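Local coordinates for Hep_Hag family (Burkholderia pseudomallei, PDB 3S6L), which probably mediates attachment of the bacterium to host cells, as the YadA-like head domain of the trimeric autotransporter adhesin BoaA, at residues G111-A116 and G125-A130; T80-G85 and S94-G99; S47-T52 and G62-A67; T38-A43 and T52-A57; G87-G92 and G99-G104. All coordinates share one frame; numbering follows the deposited sequence.

Interaction 1 of 5, residues G111-A116 and G125-A130; sequences GAHSTA and GANSVA. With ZN (zinc ion), chain R.
Residues 111-116 and 125-130 run parallel in register, each opening with a type II beta turn (Gly111 to Ser114, Gly125 to Ser128) and ending in a short strand in which Thr115 pairs with Val129 and Ala116 with Ala130. Three backbone bonds tie them: Asn127 N to Ala112 O (2.9 Å), Thr115 N to Ser128 O (2.8 Å) and Ala130 N to Thr115 O (2.9 Å). At equivalent places in the two turns, the side chains of His113 and Asn127 come together. The amide nitrogen ND2 of Asn127 reaches CB of His113 at 3.5 Å and stands oblique to the imidazole, while the far side of the ring gives NE2 to a zinc ion at 2.1 Å; Gln98 is a second ligand of that ion. Ser114 turns inward. With OG set between its own N and carbonyl carbon (chi1 59°), the hydroxyl donates to Gly111 O at 2.6 Å, the same oxygen that takes Ser114 N, so two bonds clamp the first turn. Ser128 has its hydroxyl rotated differently, and it bonds Ile124 and Arg145 instead. Gly111 and Gly125 both have positive phi, which suits a residue without a side chain. Stacked turns of this kind are characteristic of the left-handed beta-roll of YadA-like heads.

Interaction 2 of 5, residues T80-G85 and S94-G99; sequences TAVGQG and SAFGQG. With ZN (zinc ion), chain R.
Two neighbouring rungs of the left-handed beta-roll meet here, strands 80-82 and 94-96 lying parallel with their axes 4.6 Å apart, and the turns that follow them stacked in the same order. Ala95 N bonds Thr80 O, Val82 N bonds Ala95 O and Gly97 N bonds Val82 O at 2.7 Å; beyond the strands Gly99 N continues the ladder to Gln84 O. On the face carrying Val82 and Phe96, CG1 of Val82 comes to the edge of the phenyl ring, near its plane, 3.8 Å from Phe96 CD1. At the start of the strands one water accepts from both Thr80 OG1 and Ser94 OG, joining two stacked hydroxyls. The glutamines form a second ladder in the turns. Both have CG anti to the backbone N and a bend at chi2, which lays Gln84 and Gln98 side by side with their amide planes 23° apart. Gln98 NE2 donates to Gln84 OE1 at 2.9 Å, almost straight down the carbonyl, while Gln98 OE1 binds a zinc ion at 2.1 Å together with His113. Each end of the Gln98 amide is thereby used, which fixes its rotation. Gln84 NE2 passes the chain on to Gln70. Strand 66-68 flanks this pair on one side and 108-110 on the other, while Phe96 of the third subunit packs on Thr80, Val82 and Ser94.

Interaction 3 of 5, residues S47-T52 and G62-A67; sequences SGTDAT and GNHSTA. With ZN (zinc ion), chain Q.
Asp50 and His64 reach out side by side from stacked type II turns and hold one zinc ion between them. Both have CG anti to the carbonyl carbon (chi1 -63° for Asp50 and -50° for His64), so the two groups leave their backbones in the same direction. Asp50 OD2 binds the zinc at 2.3 Å and His64 NE2 at 2.1 Å, with two waters completing the ligands seen here. The carboxylate stands 74° to the imidazole, its OD2 near the ring plane at the edge. These two ligand atoms are 3.4 Å apart and meet through the metal, not through a hydrogen bond.

Thr49 lies over one face of the same ring. Its OG1 sits between the backbone N and the carbonyl carbon, which directs the hydroxyl toward Asn63 and the imidazole, 3.9 Å from His64 CE1. The amide of Asn63 comes across Thr49 obliquely: OD1 accepts from Thr49 N at 2.9 Å in a nearly straight bond, although the donor stands out of the carbonyl plane. Thr49 O then takes His64 N. Ser65 has the same rotamer as Thr49, and here it returns OG to Gly62 O at 2.6 Å within its turn.

Next along the chain Thr52 and Thr66 face the same way, and a water that donates to Asp50 O accepts from both hydroxyls. Thr52 N to Ser65 O and Ala67 N to Thr52 O carry the turns into the parallel pair of strands 52-54 and 66-68; strands 38-40 and 80-82 flank that pair, and the third subunit packs Leu54 on Thr52.

Interaction 4 of 5, residues T38-A43 and T52-A57; sequences TAVGGA and TALGQA
Gln56 leans against the turn of residues 41-43 and can be followed outward from the backbone. Its CB lies 3.7 Å from Gly42 O; CG, set anti to the backbone N (chi1 -166°), moves closer to the same oxygen at 3.2 Å. The chain then bends at chi2, bringing CD within 3.6 Å of that carbonyl and NE2 to 4.2 Å from CB of Ala43, while OE1 turns elsewhere to accept from Gln70 NE2. Gly42, having no side chain, lets CG of Gln56 lie directly against its carbonyl oxygen. The same Gly42 O receives Ala57 N at 2.8 Å, extending the ladder begun by Ala53 N to Thr38 O, Val40 N to Ala53 O and Gly55 N to Val40 O. On the strands Val40 and Leu54 point the same way, with Leu54 CD1 3.8 Å from Val40 CB, and copies of these residues in the other subunits pack against them. A water accepts from the hydroxyls of both Thr38 and Thr52. Backbone bonds thus hold the two rungs of the beta-roll in register, aliphatic groups serve the trimer interface, and the Gln56 amide, bonded to Gln70 of the next rung, extends the polar links beyond this pair.

Interaction 5 of 5, residues G87-G92 and G99-G104; sequences GAPGDG and GALASG
This is a backbone-led contact between two successive coils on a second side of the beta-roll, away from the long sheet: the loop after strand 80-82 runs beside the short strand 101-102, the two directions 23° apart. Gly87 is its centre. Its N donates to Ala100 O at 2.8 Å and its O accepts from Ala102 N at 2.9 Å, so this one residue is held through both its N and its O by the one neighbouring segment and forms a single bridge with Leu101. A CH...O contact from Ala88 CA to Ala102 O, at 3.4 Å, carries the pairing one step further.

Pro89 then ends the ladder, because it has no N-H to offer. Its ring instead packs against the neighbouring coil. CD meets Leu101 CD1 at 3.5 Å, tighter than a usual carbon contact, and CG rests 3.8 Å from Ser103 CB. The leucine comes to it at about a right angle; CG is anti to the backbone N (chi1 176°), which carries CD1 over Gly87 to 3.5 Å from its carbonyl oxygen. Gly87, with no side chain, leaves that methyl its place. Further on, Gly90 lies close to the backbone of Ser103 and Gly104, its CA 3.4 Å from Ser103 O, a close approach of backbone to backbone.

Asp91 looks away from this coil and its OD1 accepts from Ser77 N. Ala88 and Ala102 turn their methyls inward, Ala102 onto Ala95 of strand 94-96. With two hydrogen bonds and one apolar patch, the chemistry implies that close backbone approach, permitted by glycine, does most of the joining, and proline limits how far the pairing runs.

Overall arrangement
From the N terminus, interaction 4 comes first, closing one coil by pairing strand 38-40 with 52-54. Interaction 3 crosses it, sharing Thr52, and stacks the turns before strands 52-54 and 66-68; Thr66 O then takes the backbone N of Ala81, leading into interaction 2. Here strands 80-82 and 94-96 close a further coil of the same long sheet. Interaction 5 crosses interaction 2, shares Gly99, and joins the other side of these coils, with Ala88 and Ala102 packed inward on interaction 2. Interaction 1 follows in series: its 115-116 strand pairs with 101-102 of interaction 5, and its His113 shares a zinc ion with interaction 2.

Interaction 1 of 5, residues G111-A116 and G125-A130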
loop_
_atom_site.group_PDB
_atom_site.type_symbol
_atom_site.label_atom_id
_atom_site.label_comp_id
_atom_site.label_asym_id
_atom_site.label_seq_id
_atom_site.Cartn_x
_atom_site.Cartn_y
_atom_site.Cartn_z
ATOM N N GLY A 111 -2.252 2.389 -6.651
ATOM C CA GLY A 111 -2.440 1.748 -7.955
ATOM C C GLY A 111 -1.425 2.250 -8.976
ATOM O O GLY A 111 -1.002 3.420 -8.932
ATOM N N ALA A 112 -1.032 1.367 -9.893
ATOM C CA ALA A 112 0.002 1.682 -10.882
ATOM C C ALA A 112 -0.414 2.905 -11.684
ATOM O O ALA A 112 -1.540 2.958 -12.176
ATOM C CB ALA A 112 0.229 0.493 -11.818
ATOM N N HIS A 113 0.477 3.881 -11.809
ATOM C CA HIS A 113 0.196 5.095 -12.603
ATOM C C HIS A 113 -1.026 5.890 -12.132
ATOM O O HIS A 113 -1.625 6.645 -12.920
ATOM C CB HIS A 113 0.105 4.781 -14.118
ATOM C CG HIS A 113 1.331 4.113 -14.661
ATOM N ND1 HIS A 113 2.486 4.807 -14.970
ATOM C CD2 HIS A 113 1.591 2.810 -14.918
ATOM C CE1 HIS A 113 3.403 3.961 -15.403
ATOM N NE2 HIS A 113 2.883 2.745 -15.386
ATOM N N SER A 114 -1.377 5.750 -10.857
ATOM C CA SER A 114 -2.401 6.599 -10.251
ATOM C C SER A 114 -1.723 7.904 -9.836
ATOM O O SER A 114 -0.529 7.906 -9.548
ATOM C CB SER A 114 -3.012 5.942 -9.018
ATOM O OG SER A 114 -1.981 5.687 -8.046
ATOM N N THR A 115 -2.483 8.993 -9.802
ATOM C CA THR A 115 -1.953 10.322 -9.476
ATOM C C THR A 115 -2.921 10.991 -8.485
ATOM O O THR A 115 -4.090 11.226 -8.804
ATOM C CB THR A 115 -1.778 11.237 -10.755
ATOM O OG1 THR A 115 -0.924 10.589 -11.723
ATOM C CG2 THR A 115 -1.176 12.641 -10.395
ATOM N N ALA A 116 -2.452 11.230 -7.274
ATOM C CA ALA A 116 -3.231 11.980 -6.292
ATOM C C ALA A 116 -2.575 13.337 -6.188
ATOM O O ALA A 116 -1.578 13.513 -5.457
ATOM C CB ALA A 116 -3.269 11.290 -4.947
ATOM N N GLY A 125 -6.883 2.860 -7.681
ATOM C CA GLY A 125 -7.015 2.070 -8.894
ATOM C C GLY A 125 -5.981 2.491 -9.912
ATOM O O GLY A 125 -5.536 3.633 -9.900
ATOM N N ALA A 126 -5.578 1.555 -10.770
ATOM C CA ALA A 126 -4.616 1.842 -11.800
ATOM C C ALA A 126 -5.078 3.049 -12.671
ATOM O O ALA A 126 -6.270 3.138 -13.039
ATOM C CB ALA A 126 -4.399 0.602 -12.654
ATOM N N ASN A 127 -4.154 3.974 -12.969
ATOM C CA ASN A 127 -4.440 5.136 -13.835
ATOM C C ASN A 127 -5.463 6.130 -13.264
ATOM O O ASN A 127 -5.868 7.066 -13.966
ATOM C CB ASN A 127 -4.905 4.663 -15.234
ATOM C CG ASN A 127 -3.899 3.712 -15.901
ATOM O OD1 ASN A 127 -4.211 2.552 -16.210
ATOM N ND2 ASN A 127 -2.691 4.192 -16.097
ATOM N N SER A 128 -5.905 5.925 -12.021
ATOM C CA SER A 128 -6.860 6.861 -11.408
ATOM C C SER A 128 -6.219 8.226 -11.153
ATOM O O SER A 128 -5.030 8.310 -10.795
ATOM C CB SER A 128 -7.425 6.318 -10.078
ATOM O OG SER A 128 -8.295 5.234 -10.321
ATOM N N VAL A 129 -7.012 9.287 -11.311
ATOM C CA VAL A 129 -6.517 10.647 -11.092
ATOM C C VAL A 129 -7.435 11.360 -10.101
ATOM O O VAL A 129 -8.672 11.281 -10.221
ATOM C CB VAL A 129 -6.437 11.429 -12.402
ATOM C CG1 VAL A 129 -5.820 12.842 -12.178
ATOM C CG2 VAL A 129 -5.637 10.660 -13.444
ATOM N N ALA A 130 -6.821 12.004 -9.102
ATOM C CA ALA A 130 -7.545 12.798 -8.122
ATOM C C ALA A 130 -7.070 14.233 -8.212
ATOM O O ALA A 130 -5.964 14.558 -7.758
ATOM C CB ALA A 130 -7.353 12.246 -6.683
HETATM ZN ZN ZN R . 4.266 1.277 -15.902
#

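Interaction 2 of 5, residues T80-G85 and S94-G99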
loop_
_atom_site.group_PDB
_atom_site.type_symbol
_atom_site.label_atom_id
_atom_site.label_comp_id
_atom_site.label_asym_id
_atom_site.label_seq_id
_atom_site.Cartn_x
_atom_site.Cartn_y
_atom_site.Cartn_z
ATOM N N THR A 80 5.850 8.441 1.649
ATOM C CA THR A 80 6.090 7.018 1.432
ATOM C C THR A 80 5.824 6.770 -0.054
ATOM O O THR A 80 4.762 7.154 -0.593
ATOM C CB THR A 80 5.165 6.176 2.307
ATOM O OG1 THR A 80 5.369 6.509 3.701
ATOM C CG2 THR A 80 5.408 4.693 2.106
ATOM N N ALA A 81 6.795 6.162 -0.737
ATOM C CA ALA A 81 6.620 5.821 -2.151
ATOM C C ALA A 81 7.076 4.398 -2.321
ATOM O O ALA A 81 8.237 4.081 -1.985
ATOM C CB ALA A 81 7.423 6.771 -3.062
ATOM N N VAL A 82 6.167 3.537 -2.798
ATOM C CA VAL A 82 6.462 2.105 -2.911
ATOM C C VAL A 82 6.026 1.600 -4.300
ATOM O O VAL A 82 4.822 1.653 -4.659
ATOM C CB VAL A 82 5.798 1.270 -1.751
ATOM C CG1 VAL A 82 5.922 -0.229 -1.978
ATOM C CG2 VAL A 82 6.381 1.637 -0.390
ATOM N N GLY A 83 7.009 1.117 -5.070
ATOM C CA GLY A 83 6.802 0.696 -6.446
ATOM C C GLY A 83 7.923 1.275 -7.294
ATOM O O GLY A 83 8.462 2.353 -6.989
ATOM N N GLN A 84 8.306 0.567 -8.353
ATOM C CA GLN A 84 9.323 1.107 -9.239
ATOM C C GLN A 84 8.858 2.488 -9.740
ATOM O O GLN A 84 7.698 2.676 -10.148
ATOM C CB GLN A 84 9.655 0.147 -10.390
ATOM C CG GLN A 84 10.882 0.582 -11.230
ATOM C CD GLN A 84 10.562 1.707 -12.229
ATOM O OE1 GLN A 84 9.423 1.841 -12.685
ATOM N NE2 GLN A 84 11.561 2.535 -12.544
ATOM N N GLY A 85 9.762 3.458 -9.693
ATOM C CA GLY A 85 9.447 4.794 -10.200
ATOM C C GLY A 85 8.281 5.496 -9.497
ATOM O O GLY A 85 7.753 6.456 -10.039
ATOM N N SER A 94 1.482 9.466 0.291
ATOM C CA SER A 94 1.751 8.038 0.198
ATOM C C SER A 94 1.352 7.489 -1.161
ATOM O O SER A 94 0.174 7.599 -1.566
ATOM C CB SER A 94 0.982 7.271 1.289
ATOM O OG SER A 94 1.177 7.847 2.571
ATOM N N ALA A 95 2.327 6.898 -1.863
ATOM C CA ALA A 95 2.105 6.353 -3.207
ATOM C C ALA A 95 2.489 4.883 -3.231
ATOM O O ALA A 95 3.584 4.502 -2.821
ATOM C CB ALA A 95 2.900 7.118 -4.219
ATOM N N PHE A 96 1.561 4.068 -3.716
ATOM C CA PHE A 96 1.716 2.632 -3.845
ATOM C C PHE A 96 1.403 2.198 -5.274
ATOM O O PHE A 96 0.294 2.420 -5.785
ATOM C CB PHE A 96 0.795 1.887 -2.877
ATOM C CG PHE A 96 0.943 0.373 -2.963
ATOM C CD1 PHE A 96 2.107 -0.267 -2.477
ATOM C CD2 PHE A 96 -0.044 -0.411 -3.571
ATOM C CE1 PHE A 96 2.279 -1.673 -2.589
ATOM C CE2 PHE A 96 0.113 -1.800 -3.672
ATOM C CZ PHE A 96 1.276 -2.438 -3.178
ATOM N N GLY A 97 2.386 1.567 -5.913
ATOM C CA GLY A 97 2.183 0.996 -7.216
ATOM C C GLY A 97 3.208 1.587 -8.152
ATOM O O GLY A 97 3.670 2.718 -7.931
ATOM N N GLN A 98 3.570 0.838 -9.189
ATOM C CA GLN A 98 4.599 1.294 -10.100
ATOM C C GLN A 98 4.168 2.628 -10.737
ATOM O O GLN A 98 3.024 2.734 -11.215
ATOM C CB GLN A 98 4.869 0.205 -11.168
ATOM C CG GLN A 98 6.139 0.431 -12.009
ATOM C CD GLN A 98 5.822 1.105 -13.336
ATOM O OE1 GLN A 98 4.786 0.801 -13.935
ATOM N NE2 GLN A 98 6.713 2.016 -13.817
ATOM N N GLY A 99 5.053 3.636 -10.725
ATOM C CA GLY A 99 4.776 4.955 -11.375
ATOM C C GLY A 99 3.638 5.742 -10.729
ATOM O O GLY A 99 3.068 6.661 -11.339
HETATM ZN ZN ZN R . 4.266 1.277 -15.902
HETATM O O HOH W 1 3.493 8.563 4.117
#

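Interaction 3 of 5, residues S47-T52 and G62-A67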
loop_
_atom_site.group_PDB
_atom_site.type_symbol
_atom_site.label_atom_id
_atom_site.label_comp_id
_atom_site.label_asym_id
_atom_site.label_seq_id
_atom_site.Cartn_x
_atom_site.Cartn_y
_atom_site.Cartn_z
ATOM N N SER A 47 18.635 10.439 2.857
ATOM C CA SER A 47 19.208 11.631 3.485
ATOM C C SER A 47 18.315 12.310 4.524
ATOM O O SER A 47 18.811 13.124 5.295
ATOM C CB SER A 47 19.679 12.652 2.427
ATOM O OG SER A 47 18.575 13.251 1.764
ATOM N N GLY A 48 17.014 11.993 4.547
ATOM C CA GLY A 48 16.085 12.620 5.513
ATOM C C GLY A 48 16.294 11.984 6.881
ATOM O O GLY A 48 16.893 10.926 6.975
ATOM N N THR A 49 15.808 12.584 7.955
ATOM C CA THR A 49 15.924 11.886 9.242
ATOM C C THR A 49 14.987 10.653 9.270
ATOM O O THR A 49 13.886 10.728 8.745
ATOM C CB THR A 49 15.633 12.812 10.417
ATOM O OG1 THR A 49 14.291 13.323 10.292
ATOM C CG2 THR A 49 16.630 13.998 10.439
ATOM N N ASP A 50 15.435 9.530 9.852
ATOM C CA ASP A 50 14.599 8.323 10.019
ATOM C C ASP A 50 14.107 7.805 8.653
ATOM O O ASP A 50 12.970 7.370 8.494
ATOM C CB ASP A 50 13.416 8.597 10.985
ATOM C CG ASP A 50 13.873 8.944 12.438
ATOM O OD1 ASP A 50 15.069 8.812 12.737
ATOM O OD2 ASP A 50 13.045 9.340 13.308
ATOM N N ALA A 51 14.979 7.847 7.655
ATOM C CA ALA A 51 14.538 7.638 6.282
ATOM C C ALA A 51 14.971 6.259 5.819
ATOM O O ALA A 51 15.968 5.739 6.306
ATOM C CB ALA A 51 15.092 8.733 5.361
ATOM N N THR A 52 14.224 5.674 4.886
ATOM C CA THR A 52 14.484 4.297 4.451
ATOM C C THR A 52 14.334 4.209 2.943
ATOM O O THR A 52 13.273 4.516 2.408
ATOM C CB THR A 52 13.503 3.315 5.115
ATOM O OG1 THR A 52 13.601 3.409 6.548
ATOM C CG2 THR A 52 13.768 1.875 4.667
ATOM N N GLY A 62 12.959 13.006 2.169
ATOM C CA GLY A 62 12.122 13.607 3.189
ATOM C C GLY A 62 12.484 13.095 4.576
ATOM O O GLY A 62 13.012 11.985 4.742
ATOM N N ASN A 63 12.220 13.907 5.581
ATOM C CA ASN A 63 12.294 13.431 6.943
ATOM C C ASN A 63 11.145 12.400 7.146
ATOM O O ASN A 63 10.001 12.613 6.662
ATOM C CB ASN A 63 12.204 14.626 7.918
ATOM C CG ASN A 63 13.458 15.539 7.860
ATOM O OD1 ASN A 63 14.565 15.127 7.453
ATOM N ND2 ASN A 63 13.285 16.773 8.301
ATOM N N HIS A 64 11.451 11.290 7.815
ATOM C CA HIS A 64 10.476 10.190 8.018
ATOM C C HIS A 64 9.919 9.639 6.685
ATOM O O HIS A 64 8.762 9.254 6.599
ATOM C CB HIS A 64 9.366 10.634 8.997
ATOM C CG HIS A 64 9.919 11.233 10.253
ATOM N ND1 HIS A 64 10.048 12.593 10.432
ATOM C CD2 HIS A 64 10.496 10.656 11.333
ATOM C CE1 HIS A 64 10.625 12.828 11.598
ATOM N NE2 HIS A 64 10.931 11.670 12.152
ATOM N N SER A 65 10.752 9.628 5.653
ATOM C CA SER A 65 10.295 9.175 4.333
ATOM C C SER A 65 10.741 7.744 4.048
ATOM O O SER A 65 11.711 7.253 4.639
ATOM C CB SER A 65 10.762 10.116 3.221
ATOM O OG SER A 65 12.181 10.079 3.131
ATOM N N THR A 66 9.993 7.074 3.175
ATOM C CA THR A 66 10.260 5.692 2.860
ATOM C C THR A 66 10.138 5.514 1.338
ATOM O O THR A 66 9.098 5.780 0.743
ATOM C CB THR A 66 9.285 4.774 3.652
ATOM O OG1 THR A 66 9.433 5.046 5.049
ATOM C CG2 THR A 66 9.553 3.323 3.401
ATOM N N ALA A 67 11.212 5.112 0.693
ATOM C CA ALA A 67 11.168 4.972 -0.768
ATOM C C ALA A 67 11.636 3.580 -1.161
ATOM O O ALA A 67 12.782 3.230 -0.948
ATOM C CB ALA A 67 12.025 6.081 -1.450
HETATM ZN ZN ZN Q . 12.029 11.259 13.937
HETATM O O HOH W 2 11.594 5.269 7.170
HETATM O O HOH W 3 10.874 13.029 15.067
HETATM O O HOH W 4 10.411 9.877 14.826
#

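Interaction 4 of 5, residues T38-A43 and T52-A57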
loop_
_atom_site.group_PDB
_atom_site.type_symbol
_atom_site.label_atom_id
_atom_site.label_comp_id
_atom_site.label_asym_id
_atom_site.label_seq_id
_atom_site.Cartn_x
_atom_site.Cartn_y
_atom_site.Cartn_z
ATOM N N THR A 38 18.451 4.067 6.396
ATOM C CA THR A 38 18.792 2.794 5.781
ATOM C C THR A 38 18.670 2.994 4.301
ATOM O O THR A 38 17.703 3.573 3.801
ATOM C CB THR A 38 17.864 1.661 6.269
ATOM O OG1 THR A 38 17.803 1.698 7.689
ATOM C CG2 THR A 38 18.365 0.302 5.833
ATOM N N ALA A 39 19.679 2.548 3.588
ATOM C CA ALA A 39 19.740 2.808 2.158
ATOM C C ALA A 39 20.369 1.591 1.540
ATOM O O ALA A 39 21.564 1.325 1.762
ATOM C CB ALA A 39 20.576 4.100 1.839
ATOM N N VAL A 40 19.583 0.854 0.771
ATOM C CA VAL A 40 20.073 -0.391 0.205
ATOM C C VAL A 40 19.839 -0.448 -1.298
ATOM O O VAL A 40 18.709 -0.328 -1.757
ATOM C CB VAL A 40 19.498 -1.623 0.978
ATOM C CG1 VAL A 40 19.955 -2.958 0.316
ATOM C CG2 VAL A 40 19.972 -1.580 2.440
ATOM N N GLY A 41 20.931 -0.607 -2.049
ATOM C CA GLY A 41 20.897 -0.597 -3.501
ATOM C C GLY A 41 21.915 0.344 -4.159
ATOM O O GLY A 41 22.441 1.274 -3.531
ATOM N N GLY A 42 22.172 0.100 -5.441
ATOM C CA GLY A 42 23.106 0.939 -6.215
ATOM C C GLY A 42 22.652 2.386 -6.198
ATOM O O GLY A 42 21.527 2.701 -6.614
ATOM N N ALA A 43 23.523 3.258 -5.699
ATOM C CA ALA A 43 23.209 4.674 -5.574
ATOM C C ALA A 43 21.920 4.943 -4.775
ATOM O O ALA A 43 21.352 6.026 -4.890
ATOM C CB ALA A 43 23.166 5.373 -6.990
ATOM N N THR A 52 14.224 5.674 4.886
ATOM C CA THR A 52 14.484 4.297 4.451
ATOM C C THR A 52 14.334 4.209 2.943
ATOM O O THR A 52 13.273 4.516 2.408
ATOM C CB THR A 52 13.503 3.315 5.115
ATOM O OG1 THR A 52 13.601 3.409 6.548
ATOM C CG2 THR A 52 13.768 1.875 4.667
ATOM N N ALA A 53 15.406 3.817 2.263
ATOM C CA ALA A 53 15.432 3.704 0.794
ATOM C C ALA A 53 15.873 2.306 0.395
ATOM O O ALA A 53 16.897 1.801 0.879
ATOM C CB ALA A 53 16.404 4.735 0.188
ATOM N N LEU A 54 15.119 1.675 -0.490
ATOM C CA LEU A 54 15.509 0.368 -0.967
ATOM C C LEU A 54 15.363 0.358 -2.483
ATOM O O LEU A 54 14.308 0.741 -3.019
ATOM C CB LEU A 54 14.606 -0.718 -0.353
ATOM C CG LEU A 54 14.816 -2.098 -0.969
ATOM C CD1 LEU A 54 16.139 -2.605 -0.463
ATOM C CD2 LEU A 54 13.698 -3.090 -0.672
ATOM N N GLY A 55 16.415 -0.074 -3.162
ATOM C CA GLY A 55 16.410 -0.193 -4.619
ATOM C C GLY A 55 17.411 0.725 -5.293
ATOM O O GLY A 55 17.825 1.728 -4.703
ATOM N N GLN A 56 17.809 0.395 -6.520
ATOM C CA GLN A 56 18.814 1.209 -7.232
ATOM C C GLN A 56 18.228 2.612 -7.520
ATOM O O GLN A 56 17.071 2.759 -7.890
ATOM C CB GLN A 56 19.287 0.506 -8.526
ATOM C CG GLN A 56 20.567 1.075 -9.174
ATOM C CD GLN A 56 20.331 2.337 -9.999
ATOM O OE1 GLN A 56 19.250 2.549 -10.566
ATOM N NE2 GLN A 56 21.347 3.188 -10.060
ATOM N N ALA A 57 19.038 3.633 -7.334
ATOM C CA ALA A 57 18.601 5.044 -7.421
ATOM C C ALA A 57 17.384 5.440 -6.548
ATOM O O ALA A 57 16.811 6.517 -6.747
ATOM C CB ALA A 57 18.434 5.519 -8.914
HETATM O O HOH W 5 15.912 3.418 8.526
#

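Interaction 5 of 5, residues G87-G92 and G99-G104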
loop_
_atom_site.group_PDB
_atom_site.type_symbol
_atom_site.label_atom_id
_atom_site.label_comp_id
_atom_site.label_asym_id
_atom_site.label_seq_id
_atom_site.Cartn_x
_atom_site.Cartn_y
_atom_site.Cartn_z
ATOM N N GLY A 87 6.455 7.959 -6.762
ATOM C CA GLY A 87 6.841 9.263 -6.268
ATOM C C GLY A 87 5.899 9.838 -5.219
ATOM O O GLY A 87 4.689 9.801 -5.362
ATOM N N ALA A 88 6.480 10.397 -4.170
ATOM C CA ALA A 88 5.706 11.093 -3.144
ATOM C C ALA A 88 6.374 12.405 -2.727
ATOM O O ALA A 88 6.989 12.469 -1.658
ATOM C CB ALA A 88 5.507 10.130 -1.906
ATOM N N PRO A 89 6.307 13.459 -3.577
ATOM C CA PRO A 89 6.929 14.749 -3.169
ATOM C C PRO A 89 6.126 15.526 -2.136
ATOM O O PRO A 89 6.610 16.516 -1.590
ATOM C CB PRO A 89 6.956 15.536 -4.470
ATOM C CG PRO A 89 5.876 14.963 -5.298
ATOM C CD PRO A 89 5.841 13.502 -4.983
ATOM N N GLY A 90 4.878 15.130 -1.902
ATOM C CA GLY A 90 4.029 15.896 -1.013
ATOM C C GLY A 90 4.287 15.556 0.453
ATOM O O GLY A 90 4.648 14.415 0.784
ATOM N N ASP A 91 4.089 16.550 1.321
ATOM C CA ASP A 91 4.120 16.348 2.775
ATOM C C ASP A 91 2.925 15.467 3.167
ATOM O O ASP A 91 1.772 15.723 2.786
ATOM C CB ASP A 91 4.120 17.703 3.516
ATOM C CG ASP A 91 5.413 18.527 3.276
ATOM O OD1 ASP A 91 6.444 17.973 2.797
ATOM O OD2 ASP A 91 5.412 19.747 3.598
ATOM N N GLY A 92 3.201 14.388 3.881
ATOM C CA GLY A 92 2.140 13.462 4.282
ATOM C C GLY A 92 1.590 12.604 3.146
ATOM O O GLY A 92 0.462 12.075 3.252
ATOM N N GLY A 99 5.053 3.636 -10.725
ATOM C CA GLY A 99 4.776 4.955 -11.375
ATOM C C GLY A 99 3.638 5.742 -10.729
ATOM O O GLY A 99 3.068 6.661 -11.339
ATOM N N ALA A 100 3.271 5.368 -9.499
ATOM C CA ALA A 100 2.208 6.043 -8.775
ATOM C C ALA A 100 2.794 7.358 -8.257
ATOM O O ALA A 100 3.967 7.412 -7.905
ATOM C CB ALA A 100 1.710 5.192 -7.607
ATOM N N LEU A 101 1.979 8.405 -8.209
ATOM C CA LEU A 101 2.471 9.713 -7.734
ATOM C C LEU A 101 1.461 10.326 -6.762
ATOM O O LEU A 101 0.297 10.494 -7.110
ATOM C CB LEU A 101 2.755 10.680 -8.893
ATOM C CG LEU A 101 3.177 12.113 -8.532
ATOM C CD1 LEU A 101 4.618 12.171 -7.963
ATOM C CD2 LEU A 101 3.036 13.067 -9.747
ATOM N N ALA A 102 1.894 10.593 -5.538
ATOM C CA ALA A 102 1.054 11.271 -4.581
ATOM C C ALA A 102 1.776 12.590 -4.328
ATOM O O ALA A 102 2.729 12.645 -3.547
ATOM C CB ALA A 102 0.933 10.437 -3.286
ATOM N N SER A 103 1.338 13.639 -5.015
ATOM C CA SER A 103 2.082 14.892 -5.002
ATOM C C SER A 103 1.403 15.941 -4.133
ATOM O O SER A 103 2.067 16.807 -3.646
ATOM C CB SER A 103 2.288 15.427 -6.415
ATOM O OG SER A 103 1.028 15.582 -7.005
ATOM N N GLY A 104 0.080 15.851 -3.958
ATOM C CA GLY A 104 -0.658 16.764 -3.084
ATOM C C GLY A 104 -0.228 16.577 -1.635
ATOM O O GLY A 104 0.154 15.463 -1.217
#